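Long-range contact in pmbA-related protein (Thermotoga maritima, PDB 1VL4), which is a putative modulator of DNA gyrase and may act as a metallopeptidase, although its activity is not established: residues 380-392 with 403-415. Sequence-based numbering, arbitrary orientation.
Sequences SISGEFSLFAKGY and VEDITISGNFLDL
F385 lays its ring flat along the backbone of G410, the tightly packed part of this antiparallel strand pair, near its helix end. The CA of G410 makes a CH-pi contact 4.2 Å from the F385 ring centroid, and a side chain at G410 would run close against the ring. With chi1 at 67°, CG of F385 sits between its own N and carbonyl carbon, which swings the ring across the neighbouring strand; CE1 touches I408 CD1 and CZ reaches L415 CD1, both at 4.1 Å, while F412 N lies at the ring edge. Backbone bonds pair F385 with G410 and L387 with I408, and A389 CB continues the apolar face against I408 CG1.

At the end of the strands N411 turns the chain into helix 412-417. Its ND2 gives one hydrogen bond to S382 O (2.9 Å) and a nearly straight one (172°) to E384 OE2 (2.8 Å), meeting that oxygen from above the carboxylate plane. Its OD1 accepts from L413 N as the N-cap, and F412 N bonds to G383 O. An alanine here would remove the amide, and would probably leave S382 O and E384 without this donor and L413 N without its side-chain cap.

Further along the face that carries E384 and N411, the packing loosens and opens to solvent: S409 CB lies against S386 CA (4.1 Å), with no hydrogen bond between the two side chains, and F388 only brushes T407, whose OG1 lies over its ring at 4.2 Å from CD2.

Strand 384-395 also pairs with strand 365-372, and 406-411 with 437-444, within the mixed sheet of the C-terminal domain; helix 241-247 packs through L247 on L387, F412 and L415.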
loop_
_atom_site.group_PDB
_atom_site.type_symbol
_atom_site.label_atom_id
_atom_site.label_comp_id
_atom_site.label_asym_id
_atom_site.label_seq_id
_atom_site.Cartn_x
_atom_site.Cartn_y
_atom_site.Cartn_z
ATOM N N SER A 380 -17.408 4.673 -4.047
ATOM C CA SER A 380 -17.764 4.375 -5.422
ATOM C C SER A 380 -18.954 3.419 -5.539
ATOM O O SER A 380 -19.557 3.288 -6.620
ATOM C CB SER A 380 -16.547 3.851 -6.169
ATOM O OG SER A 380 -15.527 4.852 -6.199
ATOM N N ILE A 381 -19.338 2.773 -4.440
ATOM C CA ILE A 381 -20.524 1.923 -4.511
ATOM C C ILE A 381 -21.764 2.789 -4.457
ATOM O O ILE A 381 -22.701 2.570 -5.195
ATOM C CB ILE A 381 -20.558 0.822 -3.432
ATOM C CG1 ILE A 381 -19.277 -0.015 -3.459
ATOM C CG2 ILE A 381 -21.780 -0.109 -3.656
ATOM C CD1 ILE A 381 -19.118 -0.871 -2.215
ATOM N N SER A 382 -21.789 3.760 -3.560
ATOM C CA SER A 382 -22.966 4.636 -3.416
ATOM C C SER A 382 -22.859 5.878 -4.291
ATOM O O SER A 382 -23.865 6.482 -4.635
ATOM C CB SER A 382 -23.090 5.130 -1.984
ATOM O OG SER A 382 -21.878 5.723 -1.574
ATOM N N GLY A 383 -21.627 6.280 -4.573
ATOM C CA GLY A 383 -21.333 7.572 -5.203
ATOM C C GLY A 383 -21.058 8.687 -4.205
ATOM O O GLY A 383 -20.591 9.786 -4.584
ATOM N N GLU A 384 -21.318 8.416 -2.926
ATOM C CA GLU A 384 -21.212 9.440 -1.903
ATOM C C GLU A 384 -19.767 9.754 -1.597
ATOM O O GLU A 384 -18.908 8.859 -1.587
ATOM C CB GLU A 384 -21.913 9.011 -0.614
ATOM C CG GLU A 384 -23.399 8.814 -0.737
ATOM C CD GLU A 384 -24.117 10.085 -1.090
ATOM O OE1 GLU A 384 -23.859 11.132 -0.445
ATOM O OE2 GLU A 384 -24.948 10.024 -2.009
ATOM N N PHE A 385 -19.510 11.051 -1.388
ATOM C CA PHE A 385 -18.214 11.540 -0.977
ATOM C C PHE A 385 -18.418 12.599 0.083
ATOM O O PHE A 385 -19.471 13.239 0.132
ATOM C CB PHE A 385 -17.358 12.065 -2.170
ATOM C CG PHE A 385 -17.912 13.335 -2.846
ATOM C CD1 PHE A 385 -17.618 14.607 -2.344
ATOM C CD2 PHE A 385 -18.711 13.241 -3.977
ATOM C CE1 PHE A 385 -18.116 15.743 -2.945
ATOM C CE2 PHE A 385 -19.215 14.384 -4.583
ATOM C CZ PHE A 385 -18.924 15.626 -4.066
ATOM N N SER A 386 -17.407 12.724 0.937
ATOM C CA SER A 386 -17.274 13.764 1.959
ATOM C C SER A 386 -15.770 13.986 2.174
ATOM O O SER A 386 -15.053 13.118 2.675
ATOM C CB SER A 386 -17.902 13.341 3.268
ATOM O OG SER A 386 -17.687 14.353 4.227
ATOM N N LEU A 387 -15.285 15.137 1.759
ATOM C CA LEU A 387 -13.872 15.320 1.491
ATOM C C LEU A 387 -13.435 16.669 1.999
ATOM O O LEU A 387 -14.120 17.686 1.774
ATOM C CB LEU A 387 -13.607 15.251 -0.025
ATOM C CG LEU A 387 -13.853 13.920 -0.741
ATOM C CD1 LEU A 387 -13.806 14.132 -2.237
ATOM C CD2 LEU A 387 -12.855 12.830 -0.308
ATOM N N PHE A 388 -12.296 16.691 2.674
ATOM C CA PHE A 388 -11.634 17.936 2.986
ATOM C C PHE A 388 -11.196 18.578 1.686
ATOM O O PHE A 388 -10.897 17.891 0.714
ATOM C CB PHE A 388 -10.415 17.716 3.866
ATOM C CG PHE A 388 -10.730 17.169 5.216
ATOM C CD1 PHE A 388 -10.859 15.803 5.414
ATOM C CD2 PHE A 388 -10.860 18.008 6.295
ATOM C CE1 PHE A 388 -11.134 15.293 6.667
ATOM C CE2 PHE A 388 -11.121 17.499 7.545
ATOM C CZ PHE A 388 -11.259 16.140 7.725
ATOM N N ALA A 389 -11.177 19.905 1.663
ATOM C CA ALA A 389 -10.892 20.621 0.418
ATOM C C ALA A 389 -10.191 21.951 0.673
ATOM O O ALA A 389 -10.186 22.464 1.804
ATOM C CB ALA A 389 -12.199 20.838 -0.375
ATOM N N LYS A 390 -9.554 22.456 -0.379
ATOM C CA LYS A 390 -8.929 23.792 -0.393
ATOM C C LYS A 390 -9.567 24.591 -1.526
ATOM O O LYS A 390 -9.876 24.038 -2.574
ATOM C CB LYS A 390 -7.432 23.658 -0.722
ATOM C CG LYS A 390 -6.510 23.246 0.448
ATOM C CD LYS A 390 -5.137 22.842 -0.111
ATOM C CE LYS A 390 -4.018 23.078 0.882
ATOM N NZ LYS A 390 -3.997 22.061 2.000
ATOM N N GLY A 391 -9.715 25.889 -1.325
ATOM C CA GLY A 391 -10.266 26.754 -2.347
ATOM C C GLY A 391 -10.325 28.220 -1.920
ATOM O O GLY A 391 -9.609 28.647 -0.999
ATOM N N TYR A 392 -11.209 28.966 -2.601
ATOM C CA TYR A 392 -11.279 30.418 -2.541
ATOM C C TYR A 392 -12.750 30.836 -2.572
ATOM O O TYR A 392 -13.587 30.087 -3.084
ATOM C CB TYR A 392 -10.563 31.008 -3.777
ATOM C CG TYR A 392 -9.113 30.604 -3.840
ATOM C CD1 TYR A 392 -8.757 29.356 -4.326
ATOM C CD2 TYR A 392 -8.099 31.431 -3.333
ATOM C CE1 TYR A 392 -7.437 28.940 -4.329
ATOM C CE2 TYR A 392 -6.743 31.017 -3.357
ATOM C CZ TYR A 392 -6.431 29.772 -3.856
ATOM O OH TYR A 392 -5.123 29.299 -3.913
ATOM N N VAL A 403 -10.217 29.984 1.315
ATOM C CA VAL A 403 -11.232 29.457 2.226
ATOM C C VAL A 403 -10.641 28.327 3.088
ATOM O O VAL A 403 -10.250 27.301 2.567
ATOM C CB VAL A 403 -12.484 28.969 1.437
ATOM C CG1 VAL A 403 -13.499 28.357 2.366
ATOM C CG2 VAL A 403 -13.122 30.141 0.728
ATOM N N GLU A 404 -10.605 28.570 4.392
ATOM C CA GLU A 404 -10.092 27.659 5.418
ATOM C C GLU A 404 -11.052 26.570 5.803
ATOM O O GLU A 404 -12.259 26.820 5.964
ATOM C CB GLU A 404 -9.921 28.407 6.739
ATOM C CG GLU A 404 -8.806 29.381 6.808
ATOM C CD GLU A 404 -8.213 29.412 8.170
ATOM O OE1 GLU A 404 -7.562 28.403 8.527
ATOM O OE2 GLU A 404 -8.377 30.427 8.879
ATOM N N ASP A 405 -10.494 25.394 6.063
ATOM C CA ASP A 405 -11.170 24.396 6.855
ATOM C C ASP A 405 -12.532 24.115 6.283
ATOM O O ASP A 405 -13.551 24.299 6.946
ATOM C CB ASP A 405 -11.309 24.902 8.298
ATOM C CG ASP A 405 -9.972 25.137 8.963
ATOM O OD1 ASP A 405 -9.062 24.289 8.808
ATOM O OD2 ASP A 405 -9.851 26.165 9.660
ATOM N N ILE A 406 -12.567 23.715 5.020
ATOM C CA ILE A 406 -13.840 23.345 4.435
ATOM C C ILE A 406 -13.889 21.886 4.008
ATOM O O ILE A 406 -12.880 21.279 3.669
ATOM C CB ILE A 406 -14.246 24.266 3.263
ATOM C CG1 ILE A 406 -13.123 24.380 2.236
ATOM C CG2 ILE A 406 -14.668 25.622 3.820
ATOM C CD1 ILE A 406 -13.627 24.768 0.863
ATOM N N THR A 407 -15.093 21.348 4.089
ATOM C CA THR A 407 -15.414 20.044 3.595
ATOM C C THR A 407 -16.464 20.195 2.497
ATOM O O THR A 407 -17.400 20.986 2.609
ATOM C CB THR A 407 -15.964 19.155 4.742
ATOM O OG1 THR A 407 -14.897 18.848 5.644
ATOM C CG2 THR A 407 -16.559 17.840 4.208
ATOM N N ILE A 408 -16.299 19.424 1.434
ATOM C CA ILE A 408 -17.343 19.298 0.459
ATOM C C ILE A 408 -17.893 17.909 0.528
ATOM O O ILE A 408 -17.160 16.944 0.814
ATOM C CB ILE A 408 -16.859 19.606 -0.981
ATOM C CG1 ILE A 408 -15.672 18.733 -1.368
ATOM C CG2 ILE A 408 -16.511 21.100 -1.122
ATOM C CD1 ILE A 408 -15.355 18.827 -2.817
ATOM N N SER A 409 -19.187 17.810 0.249
ATOM C CA SER A 409 -19.863 16.535 0.199
ATOM C C SER A 409 -20.953 16.523 -0.869
ATOM O O SER A 409 -21.458 17.554 -1.277
ATOM C CB SER A 409 -20.467 16.230 1.557
ATOM O OG SER A 409 -21.521 17.123 1.798
ATOM N N GLY A 410 -21.281 15.324 -1.325
ATOM C CA GLY A 410 -22.350 15.124 -2.255
ATOM C C GLY A 410 -22.287 13.714 -2.765
ATOM O O GLY A 410 -21.674 12.836 -2.135
ATOM N N ASN A 411 -22.964 13.505 -3.886
ATOM C CA ASN A 411 -22.870 12.282 -4.661
ATOM C C ASN A 411 -22.260 12.647 -5.999
ATOM O O ASN A 411 -22.743 13.570 -6.654
ATOM C CB ASN A 411 -24.251 11.682 -4.897
ATOM C CG ASN A 411 -24.183 10.278 -5.478
ATOM O OD1 ASN A 411 -23.878 10.076 -6.671
ATOM N ND2 ASN A 411 -24.476 9.291 -4.639
ATOM N N PHE A 412 -21.227 11.911 -6.395
ATOM C CA PHE A 412 -20.533 12.118 -7.650
ATOM C C PHE A 412 -21.482 12.173 -8.871
ATOM O O PHE A 412 -21.270 12.987 -9.767
ATOM C CB PHE A 412 -19.433 11.051 -7.854
ATOM C CG PHE A 412 -18.509 11.370 -8.999
ATOM C CD1 PHE A 412 -17.584 12.394 -8.889
ATOM C CD2 PHE A 412 -18.640 10.718 -10.225
ATOM C CE1 PHE A 412 -16.763 12.729 -9.982
ATOM C CE2 PHE A 412 -17.847 11.045 -11.296
ATOM C CZ PHE A 412 -16.911 12.073 -11.179
ATOM N N LEU A 413 -22.531 11.344 -8.887
ATOM C CA LEU A 413 -23.447 11.320 -10.024
ATOM C C LEU A 413 -24.262 12.600 -10.104
ATOM O O LEU A 413 -24.438 13.133 -11.189
ATOM C CB LEU A 413 -24.359 10.094 -10.019
ATOM C CG LEU A 413 -23.617 8.739 -10.135
ATOM C CD1 LEU A 413 -24.605 7.557 -10.271
ATOM C CD2 LEU A 413 -22.599 8.757 -11.265
ATOM N N ASP A 414 -24.707 13.107 -8.966
ATOM C CA ASP A 414 -25.394 14.397 -8.907
ATOM C C ASP A 414 -24.469 15.533 -9.320
ATOM O O ASP A 414 -24.881 16.448 -9.977
ATOM C CB ASP A 414 -25.902 14.682 -7.495
ATOM C CG ASP A 414 -27.090 13.815 -7.109
ATOM O OD1 ASP A 414 -27.989 13.611 -7.965
ATOM O OD2 ASP A 414 -27.128 13.356 -5.943
ATOM N N LEU A 415 -23.224 15.482 -8.895
ATOM C CA LEU A 415 -22.206 16.408 -9.384
ATOM C C LEU A 415 -22.171 16.461 -10.917
ATOM O O LEU A 415 -22.208 17.551 -11.496
ATOM C CB LEU A 415 -20.831 15.994 -8.860
ATOM C CG LEU A 415 -19.727 17.035 -9.057
ATOM C CD1 LEU A 415 -18.772 17.034 -7.882
ATOM C CD2 LEU A 415 -18.985 16.819 -10.369
#